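Local atomic coordinates of sorting nexin GRD19 (Saccharomyces cerevisiae, PDB entry 1OCS), a protein that binds phosphatidylinositol 3-phosphate and helps retrieve late Golgi membrane proteins from the prevacuolar compartment. Residues A[76-88]-A[149-161]. Residues are numbered along the deposited sequence; the frame is centred on the assembly and turned at random.
Sequences SKVRRRYSDFEFF and KVLVRFIEAEKFV. With GOL (glycerol), chain B.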
ATOM      1  N   SER A  76     -12.542  -1.079  -0.091  1.00 17.48           N
ATOM      2  CA  SER A  76     -11.750  -0.022  -0.706  1.00 18.25           C
ATOM      3  C   SER A  76     -10.911  -0.613  -1.828  1.00 18.43           C
ATOM      4  O   SER A  76     -10.265  -1.648  -1.663  1.00 17.77           O
ATOM      5  CB  SER A  76     -10.844   0.656   0.324  1.00 19.05           C
ATOM      6  OG  SER A  76     -11.597   1.498   1.181  1.00 20.20           O
ATOM      7  N   LYS A  77     -10.948   0.040  -2.981  1.00 18.78           N
ATOM      8  CA  LYS A  77     -10.185  -0.405  -4.132  1.00 19.72           C
ATOM      9  C   LYS A  77      -9.495   0.838  -4.670  1.00 20.46           C
ATOM     10  O   LYS A  77     -10.149   1.762  -5.154  1.00 20.28           O
ATOM     11  CB  LYS A  77     -11.115  -1.006  -5.192  1.00 22.46           C
ATOM     12  CG  LYS A  77     -10.498  -2.165  -5.960  1.00 28.23           C
ATOM     13  CD  LYS A  77     -11.480  -2.798  -6.944  1.00 32.88           C
ATOM     14  CE  LYS A  77     -11.760  -1.878  -8.123  1.00 36.91           C
ATOM     15  NZ  LYS A  77     -12.619  -2.539  -9.151  1.00 40.77           N
ATOM     16  N   VAL A  78      -8.172   0.869  -4.556  1.00 18.45           N
ATOM     17  CA  VAL A  78      -7.397   2.008  -5.015  1.00 18.34           C
ATOM     18  C   VAL A  78      -6.146   1.542  -5.748  1.00 17.65           C
ATOM     19  O   VAL A  78      -5.759   0.378  -5.650  1.00 18.26           O
ATOM     20  CB  VAL A  78      -6.956   2.890  -3.825  1.00 18.35           C
ATOM     21  CG1 VAL A  78      -8.172   3.404  -3.067  1.00 18.16           C
ATOM     22  CG2 VAL A  78      -6.046   2.079  -2.889  1.00 17.23           C
ATOM     23  N   ARG A  79      -5.518   2.450  -6.488  1.00 16.49           N
ATOM     24  CA  ARG A  79      -4.290   2.116  -7.193  1.00 17.01           C
ATOM     25  C   ARG A  79      -3.163   2.933  -6.580  1.00 16.53           C
ATOM     26  O   ARG A  79      -3.370   4.075  -6.184  1.00 18.34           O
ATOM     27  CB  ARG A  79      -4.421   2.408  -8.687  1.00 18.41           C
ATOM     28  CG  ARG A  79      -5.358   1.442  -9.375  1.00 20.56           C
ATOM     29  CD  ARG A  79      -5.049   1.280 -10.858  1.00 22.08           C
ATOM     30  NE  ARG A  79      -5.359  -0.086 -11.259  1.00 26.93           N
ATOM     31  CZ  ARG A  79      -4.456  -1.046 -11.431  1.00 25.65           C
ATOM     32  NH1 ARG A  79      -3.165  -0.801 -11.256  1.00 23.35           N
ATOM     33  NH2 ARG A  79      -4.853  -2.269 -11.744  1.00 29.15           N
ATOM     34  N   ARG A  80      -1.981   2.334  -6.488  1.00 15.47           N
ATOM     35  CA  ARG A  80      -0.825   2.994  -5.896  1.00 16.42           C
ATOM     36  C   ARG A  80       0.461   2.674  -6.649  1.00 16.71           C
ATOM     37  O   ARG A  80       0.705   1.517  -7.013  1.00 15.58           O
ATOM     38  CB  ARG A  80      -0.650   2.540  -4.439  1.00 17.14           C
ATOM     39  CG  ARG A  80      -1.801   2.892  -3.513  1.00 16.89           C
ATOM     40  CD  ARG A  80      -1.848   4.384  -3.231  1.00 17.15           C
ATOM     41  NE  ARG A  80      -2.879   4.721  -2.248  1.00 17.82           N
ATOM     42  CZ  ARG A  80      -4.036   5.312  -2.535  1.00 19.38           C
ATOM     43  NH1 ARG A  80      -4.337   5.641  -3.791  1.00 17.83           N
ATOM     44  NH2 ARG A  80      -4.890   5.592  -1.558  1.00 17.83           N
ATOM     45  N   ARG A  81       1.272   3.704  -6.876  1.00 15.80           N
ATOM     46  CA  ARG A  81       2.563   3.543  -7.541  1.00 16.05           C
ATOM     47  C   ARG A  81       3.513   3.060  -6.459  1.00 15.54           C
ATOM     48  O   ARG A  81       3.243   3.228  -5.269  1.00 13.69           O
ATOM     49  CB  ARG A  81       3.102   4.883  -8.047  1.00 14.16           C
ATOM     50  CG  ARG A  81       2.299   5.587  -9.131  1.00 16.12           C
ATOM     51  CD  ARG A  81       2.821   7.019  -9.256  1.00 16.48           C
ATOM     52  NE  ARG A  81       2.339   7.744 -10.429  1.00 19.18           N
ATOM     53  CZ  ARG A  81       3.071   8.003 -11.511  1.00 21.07           C
ATOM     54  NH1 ARG A  81       2.541   8.677 -12.526  1.00 20.43           N
ATOM     55  NH2 ARG A  81       4.334   7.590 -11.586  1.00 19.72           N
ATOM     56  N   TYR A  82       4.633   2.475  -6.862  1.00 15.22           N
ATOM     57  CA  TYR A  82       5.611   2.026  -5.887  1.00 15.09           C
ATOM     58  C   TYR A  82       6.042   3.235  -5.058  1.00 14.64           C
ATOM     59  O   TYR A  82       6.286   3.124  -3.859  1.00 15.36           O
ATOM     60  CB  TYR A  82       6.821   1.418  -6.592  1.00 15.72           C
ATOM     61  CG  TYR A  82       7.850   0.877  -5.635  1.00 18.84           C
ATOM     62  CD1 TYR A  82       8.938   1.652  -5.234  1.00 17.44           C
ATOM     63  CD2 TYR A  82       7.721  -0.410  -5.111  1.00 18.80           C
ATOM     64  CE1 TYR A  82       9.877   1.155  -4.332  1.00 19.20           C
ATOM     65  CE2 TYR A  82       8.650  -0.911  -4.210  1.00 22.07           C
ATOM     66  CZ  TYR A  82       9.723  -0.126  -3.826  1.00 21.30           C
ATOM     67  OH  TYR A  82      10.632  -0.632  -2.929  1.00 24.16           O
ATOM     68  N   SER A  83       6.129   4.397  -5.696  1.00 14.93           N
ATOM     69  CA  SER A  83       6.528   5.605  -4.978  1.00 14.25           C
ATOM     70  C   SER A  83       5.503   5.986  -3.907  1.00 15.58           C
ATOM     71  O   SER A  83       5.858   6.601  -2.904  1.00 14.99           O
ATOM     72  CB  SER A  83       6.735   6.772  -5.953  1.00 13.89           C
ATOM     73  OG  SER A  83       5.588   6.998  -6.741  1.00 10.88           O
ATOM     74  N   ASP A  84       4.234   5.625  -4.114  1.00 13.98           N
ATOM     75  CA  ASP A  84       3.211   5.931  -3.117  1.00 14.87           C
ATOM     76  C   ASP A  84       3.466   5.083  -1.869  1.00 14.92           C
ATOM     77  O   ASP A  84       3.270   5.548  -0.747  1.00 14.88           O
ATOM     78  CB  ASP A  84       1.800   5.652  -3.657  1.00 15.50           C
ATOM     79  CG  ASP A  84       1.374   6.646  -4.731  1.00 17.96           C
ATOM     80  OD1 ASP A  84       1.662   7.855  -4.589  1.00 18.30           O
ATOM     81  OD2 ASP A  84       0.739   6.218  -5.711  1.00 16.76           O
ATOM     82  N   PHE A  85       3.888   3.835  -2.071  1.00 12.54           N
ATOM     83  CA  PHE A  85       4.197   2.943  -0.957  1.00 14.27           C
ATOM     84  C   PHE A  85       5.397   3.507  -0.191  1.00 14.00           C
ATOM     85  O   PHE A  85       5.442   3.457   1.043  1.00 14.10           O
ATOM     86  CB  PHE A  85       4.539   1.535  -1.468  1.00 13.95           C
ATOM     87  CG  PHE A  85       3.335   0.699  -1.828  1.00 15.34           C
ATOM     88  CD1 PHE A  85       2.753  -0.146  -0.885  1.00 14.79           C
ATOM     89  CD2 PHE A  85       2.799   0.740  -3.111  1.00 13.15           C
ATOM     90  CE1 PHE A  85       1.652  -0.944  -1.215  1.00 15.33           C
ATOM     91  CE2 PHE A  85       1.695  -0.057  -3.451  1.00 14.87           C
ATOM     92  CZ  PHE A  85       1.124  -0.898  -2.500  1.00 13.85           C
ATOM     93  N   GLU A  86       6.371   4.038  -0.928  1.00 12.54           N
ATOM     94  CA  GLU A  86       7.557   4.610  -0.299  1.00 14.16           C
ATOM     95  C   GLU A  86       7.177   5.810   0.556  1.00 13.90           C
ATOM     96  O   GLU A  86       7.680   5.980   1.666  1.00 13.15           O
ATOM     97  CB  GLU A  86       8.579   5.046  -1.354  1.00 14.00           C
ATOM     98  CG  GLU A  86       9.320   3.896  -2.016  1.00 16.11           C
ATOM     99  CD  GLU A  86      10.313   4.378  -3.066  1.00 20.26           C
ATOM    100  OE1 GLU A  86       9.895   5.053  -4.033  1.00 19.24           O
ATOM    101  OE2 GLU A  86      11.513   4.079  -2.918  1.00 21.27           O
ATOM    102  N   PHE A  87       6.299   6.652   0.026  1.00 14.66           N
ATOM    103  CA  PHE A  87       5.851   7.823   0.759  1.00 15.79           C
ATOM    104  C   PHE A  87       5.045   7.368   1.974  1.00 14.23           C
ATOM    105  O   PHE A  87       5.184   7.921   3.060  1.00 14.51           O
ATOM    106  CB  PHE A  87       4.986   8.713  -0.133  1.00 18.38           C
ATOM    107  CG  PHE A  87       4.580  10.001   0.518  1.00 23.43           C
ATOM    108  CD1 PHE A  87       5.543  10.912   0.940  1.00 25.31           C
ATOM    109  CD2 PHE A  87       3.238  10.301   0.720  1.00 25.37           C
ATOM    110  CE1 PHE A  87       5.171  12.106   1.556  1.00 28.31           C
ATOM    111  CE2 PHE A  87       2.857  11.495   1.336  1.00 27.65           C
ATOM    112  CZ  PHE A  87       3.826  12.396   1.754  1.00 26.39           C
ATOM    113  N   PHE A  88       4.209   6.352   1.783  1.00 14.67           N
ATOM    114  CA  PHE A  88       3.385   5.815   2.865  1.00 15.02           C
ATOM    115  C   PHE A  88       4.251   5.293   4.014  1.00 14.07           C
ATOM    116  O   PHE A  88       3.955   5.552   5.182  1.00 15.61           O
ATOM    117  CB  PHE A  88       2.483   4.691   2.331  1.00 13.89           C
ATOM    118  CG  PHE A  88       1.789   3.894   3.405  1.00 13.24           C
ATOM    119  CD1 PHE A  88       0.941   4.510   4.319  1.00 13.97           C
ATOM    120  CD2 PHE A  88       1.972   2.516   3.489  1.00 14.17           C
ATOM    121  CE1 PHE A  88       0.281   3.766   5.303  1.00 13.23           C
ATOM    122  CE2 PHE A  88       1.319   1.763   4.465  1.00 15.83           C
ATOM    123  CZ  PHE A  88       0.470   2.394   5.375  1.00 14.59           C
ATOM    124  N   LYS A 149      -3.893   6.537  11.418  1.00 17.97           N
ATOM    125  CA  LYS A 149      -4.743   7.295  10.506  1.00 18.83           C
ATOM    126  C   LYS A 149      -4.168   7.222   9.095  1.00 17.42           C
ATOM    127  O   LYS A 149      -4.906   7.208   8.108  1.00 16.55           O
ATOM    128  CB  LYS A 149      -4.820   8.760  10.958  1.00 20.96           C
ATOM    129  CG  LYS A 149      -5.472   8.954  12.328  1.00 27.96           C
ATOM    130  CD  LYS A 149      -6.994   8.845  12.234  1.00 33.73           C
ATOM    131  CE  LYS A 149      -7.657   8.796  13.610  1.00 36.61           C
ATOM    132  NZ  LYS A 149      -7.474   7.474  14.285  1.00 40.80           N
ATOM    133  N   VAL A 150      -2.842   7.180   8.998  1.00 16.86           N
ATOM    134  CA  VAL A 150      -2.186   7.102   7.695  1.00 17.74           C
ATOM    135  C   VAL A 150      -2.523   5.792   6.989  1.00 16.42           C
ATOM    136  O   VAL A 150      -2.731   5.774   5.774  1.00 16.32           O
ATOM    137  CB  VAL A 150      -0.645   7.228   7.823  1.00 18.86           C
ATOM    138  CG1 VAL A 150       0.004   7.062   6.457  1.00 19.80           C
ATOM    139  CG2 VAL A 150      -0.283   8.587   8.405  1.00 19.63           C
ATOM    140  N   LEU A 151      -2.572   4.700   7.750  1.00 15.60           N
ATOM    141  CA  LEU A 151      -2.901   3.381   7.204  1.00 15.14           C
ATOM    142  C   LEU A 151      -4.260   3.471   6.501  1.00 14.68           C
ATOM    143  O   LEU A 151      -4.424   3.032   5.359  1.00 12.44           O
ATOM    144  CB  LEU A 151      -3.011   2.356   8.337  1.00 15.70           C
ATOM    145  CG  LEU A 151      -2.730   0.858   8.160  1.00 20.58           C
ATOM    146  CD1 LEU A 151      -3.641   0.099   9.125  1.00 18.00           C
ATOM    147  CD2 LEU A 151      -2.941   0.393   6.734  1.00 15.48           C
ATOM    148  N   VAL A 152      -5.238   4.038   7.204  1.00 14.77           N
ATOM    149  CA  VAL A 152      -6.589   4.180   6.660  1.00 16.03           C
ATOM    150  C   VAL A 152      -6.618   5.007   5.377  1.00 15.20           C
ATOM    151  O   VAL A 152      -7.218   4.604   4.384  1.00 15.70           O
ATOM    152  CB  VAL A 152      -7.549   4.841   7.687  1.00 16.06           C
ATOM    153  CG1 VAL A 152      -8.957   4.943   7.091  1.00 16.64           C
ATOM    154  CG2 VAL A 152      -7.582   4.026   8.971  1.00 16.57           C
ATOM    155  N   ARG A 153      -5.963   6.163   5.397  1.00 17.10           N
ATOM    156  CA  ARG A 153      -5.942   7.031   4.225  1.00 17.65           C
ATOM    157  C   ARG A 153      -5.271   6.357   3.035  1.00 15.97           C
ATOM    158  O   ARG A 153      -5.749   6.462   1.905  1.00 16.65           O
ATOM    159  CB  ARG A 153      -5.226   8.348   4.543  1.00 22.14           C
ATOM    160  CG  ARG A 153      -5.391   9.410   3.455  1.00 30.00           C
ATOM    161  CD  ARG A 153      -4.913  10.776   3.937  1.00 36.72           C
ATOM    162  NE  ARG A 153      -3.513  11.034   3.605  1.00 42.79           N
ATOM    163  CZ  ARG A 153      -3.082  11.325   2.381  1.00 45.36           C
ATOM    164  NH1 ARG A 153      -3.943  11.396   1.371  1.00 46.66           N
ATOM    165  NH2 ARG A 153      -1.792  11.549   2.166  1.00 47.14           N
ATOM    166  N   PHE A 154      -4.162   5.666   3.285  1.00 15.37           N
ATOM    167  CA  PHE A 154      -3.431   4.985   2.216  1.00 14.61           C
ATOM    168  C   PHE A 154      -4.292   3.937   1.525  1.00 14.99           C
ATOM    169  O   PHE A 154      -4.167   3.700   0.321  1.00 14.88           O
ATOM    170  CB  PHE A 154      -2.184   4.302   2.768  1.00 13.77           C
ATOM    171  CG  PHE A 154      -1.328   3.660   1.706  1.00 15.69           C
ATOM    172  CD1 PHE A 154      -0.653   4.445   0.772  1.00 15.01           C
ATOM    173  CD2 PHE A 154      -1.197   2.273   1.640  1.00 14.69           C
ATOM    174  CE1 PHE A 154       0.143   3.857  -0.213  1.00 14.90           C
ATOM    175  CE2 PHE A 154      -0.405   1.677   0.658  1.00 16.05           C
ATOM    176  CZ  PHE A 154       0.268   2.473  -0.272  1.00 13.65           C
ATOM    177  N   ILE A 155      -5.161   3.304   2.302  1.00 15.84           N
ATOM    178  CA  ILE A 155      -6.045   2.268   1.784  1.00 14.36           C
ATOM    179  C   ILE A 155      -7.330   2.815   1.151  1.00 15.00           C
ATOM    180  O   ILE A 155      -7.790   2.296   0.138  1.00 14.42           O
ATOM    181  CB  ILE A 155      -6.427   1.282   2.921  1.00 15.42           C
ATOM    182  CG1 ILE A 155      -5.210   0.426   3.288  1.00 12.75           C
ATOM    183  CG2 ILE A 155      -7.628   0.419   2.507  1.00 13.38           C
ATOM    184  CD1 ILE A 155      -5.393  -0.399   4.549  1.00 13.13           C
ATOM    185  N   GLU A 156      -7.889   3.869   1.741  1.00 14.16           N
ATOM    186  CA  GLU A 156      -9.153   4.440   1.276  1.00 16.20           C
ATOM    187  C   GLU A 156      -9.165   5.558   0.235  1.00 18.43           C
ATOM    188  O   GLU A 156     -10.010   5.557  -0.659  1.00 16.59           O
ATOM    189  CB  GLU A 156      -9.969   4.928   2.480  1.00 16.69           C
ATOM    190  CG  GLU A 156     -10.462   3.826   3.403  1.00 15.12           C
ATOM    191  CD  GLU A 156     -11.366   4.355   4.507  1.00 17.11           C
ATOM    192  OE1 GLU A 156     -12.067   3.541   5.140  1.00 15.09           O
ATOM    193  OE2 GLU A 156     -11.376   5.583   4.744  1.00 18.08           O
ATOM    194  N   ALA A 157      -8.257   6.519   0.356  1.00 18.76           N
ATOM    195  CA  ALA A 157      -8.239   7.654  -0.565  1.00 20.49           C
ATOM    196  C   ALA A 157      -8.050   7.277  -2.025  1.00 22.66           C
ATOM    197  O   ALA A 157      -7.254   6.397  -2.356  1.00 22.51           O
ATOM    198  CB  ALA A 157      -7.158   8.646  -0.141  1.00 20.04           C
ATOM    199  N   GLU A 158      -8.787   7.941  -2.907  1.00 24.31           N
ATOM    200  CA  GLU A 158      -8.644   7.663  -4.330  1.00 27.18           C
ATOM    201  C   GLU A 158      -7.217   8.043  -4.709  1.00 27.07           C
ATOM    202  O   GLU A 158      -6.544   7.327  -5.447  1.00 25.42           O
ATOM    203  CB  GLU A 158      -9.630   8.488  -5.155  1.00 29.39           C
ATOM    204  CG  GLU A 158      -9.456   8.286  -6.649  1.00 35.57           C
ATOM    205  CD  GLU A 158     -10.437   9.088  -7.474  1.00 40.24           C
ATOM    206  OE1 GLU A 158     -10.324   9.051  -8.717  1.00 43.21           O
ATOM    207  OE2 GLU A 158     -11.318   9.752  -6.884  1.00 42.27           O
ATOM    208  N   LYS A 159      -6.765   9.177  -4.187  1.00 28.66           N
ATOM    209  CA  LYS A 159      -5.417   9.658  -4.443  1.00 32.77           C
ATOM    210  C   LYS A 159      -4.716   9.884  -3.107  1.00 33.53           C
ATOM    211  O   LYS A 159      -5.177  10.669  -2.278  1.00 32.73           O
ATOM    212  CB  LYS A 159      -5.464  10.966  -5.240  1.00 35.48           C
ATOM    213  CG  LYS A 159      -4.096  11.493  -5.642  1.00 41.59           C
ATOM    214  CD  LYS A 159      -4.203  12.718  -6.540  1.00 44.01           C
ATOM    215  CE  LYS A 159      -2.829  13.182  -6.996  1.00 45.53           C
ATOM    216  NZ  LYS A 159      -2.081  12.077  -7.667  1.00 46.98           N
ATOM    217  N   PHE A 160      -3.607   9.185  -2.890  1.00 34.03           N
ATOM    218  CA  PHE A 160      -2.866   9.330  -1.644  1.00 36.18           C
ATOM    219  C   PHE A 160      -1.938  10.538  -1.729  1.00 39.08           C
ATOM    220  O   PHE A 160      -1.059  10.593  -2.586  1.00 40.22           O
ATOM    221  CB  PHE A 160      -2.048   8.068  -1.368  1.00 33.19           C
ATOM    222  CG  PHE A 160      -1.294   8.108  -0.071  1.00 31.46           C
ATOM    223  CD1 PHE A 160      -1.972   8.247   1.138  1.00 29.70           C
ATOM    224  CD2 PHE A 160       0.096   8.004  -0.054  1.00 30.78           C
ATOM    225  CE1 PHE A 160      -1.279   8.284   2.346  1.00 29.88           C
ATOM    226  CE2 PHE A 160       0.799   8.040   1.149  1.00 30.03           C
ATOM    227  CZ  PHE A 160       0.113   8.180   2.351  1.00 30.08           C
ATOM    228  N   VAL A 161      -2.139  11.506  -0.841  1.00 42.09           N
ATOM    229  CA  VAL A 161      -1.312  12.714  -0.823  1.00 45.32           C
ATOM    230  C   VAL A 161      -1.944  13.812   0.028  1.00 47.00           C
ATOM    231  O   VAL A 161      -2.924  14.446  -0.375  1.00 48.54           O
ATOM    232  CB  VAL A 161      -1.071  13.266  -2.262  1.00 45.95           C
ATOM    233  CG1 VAL A 161      -2.396  13.442  -2.995  1.00 46.05           C
ATOM    234  CG2 VAL A 161      -0.325  14.588  -2.192  1.00 46.79           C
TER
HETATM  235  C1  GOL B1163      -2.114   6.686  -8.464  1.00 42.29           C
HETATM  236  O1  GOL B1163      -1.517   5.637  -9.532  1.00 36.60           O
HETATM  237  C2  GOL B1163      -1.362   7.475  -7.589  1.00 43.00           C
HETATM  238  O2  GOL B1163      -0.150   7.753  -8.094  1.00 42.87           O
HETATM  239  C3  GOL B1163      -1.998   7.699  -6.591  1.00 43.35           C
HETATM  240  O3  GOL B1163      -3.161   7.703  -5.559  1.00 45.14           O
HETATM  241  O   HOH W   1      -6.973   5.064  -6.686  1.00 19.37           O
HETATM  242  O   HOH W   2      -0.401   9.605  -4.722  1.00 40.58           O
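Arg80 NH2 is gripped by two main-chain carbonyls at the C-terminal end of helix 149-156. It lies 2.6 Å from Ala157 O, in a nearly straight bond, and 2.8 Å from Phe154 O, in a more bent one. The contact belongs to the core of the PX domain, where strand 76-81 and helix 82-88 meet the last helix and the tail after it. Arg80 NH1 gives a further bond to Glu158 O (3.2 Å), which lies in the guanidinium plane. The same NH1 also bonds to Arg79 O of its own strand. CG of Arg80 lies against the Phe154 ring, and a bend at chi2 (-71°) brings CD onto it as well, before the guanidinium reaches the carbonyls. The group is sandwiched, with Phe160 CB over one face and Val78 CG2 over the centre of the other. A methionine in place of Arg80 would probably leave the carbonyls of Phe154, Ala157 and Glu158 without these donors and the tail less firmly held to the strand.

Beyond the Arg80 bonds, helices 82-88 and 149-156 run nearly antiparallel and meet through aromatic rings. Phe88 and Phe154 form an offset stack, with centroids 4.0 Å apart and planes 6° from parallel. Each CB lies over the other ring's face. Phe154 also turns its edge, at CZ, to the face of Phe85, which completes the cluster. Met135 of helix 121-139 touches the side chains of all three. Val150 CG1 meets the edge of Phe88.

Part of the lipid site lies at the start of helix 82-88: Arg81, at the N-cap, and Ser83 bind phosphatidylinositol 3-phosphate, together with Lys112 and Arg127. Arg81 N bonds to Asp84 OD2 (2.8 Å). A glycerol, probably from crystallisation, bridges Asp84 OD2 to Phe160 N, whose bond to glycerol O3 is 3.1 Å.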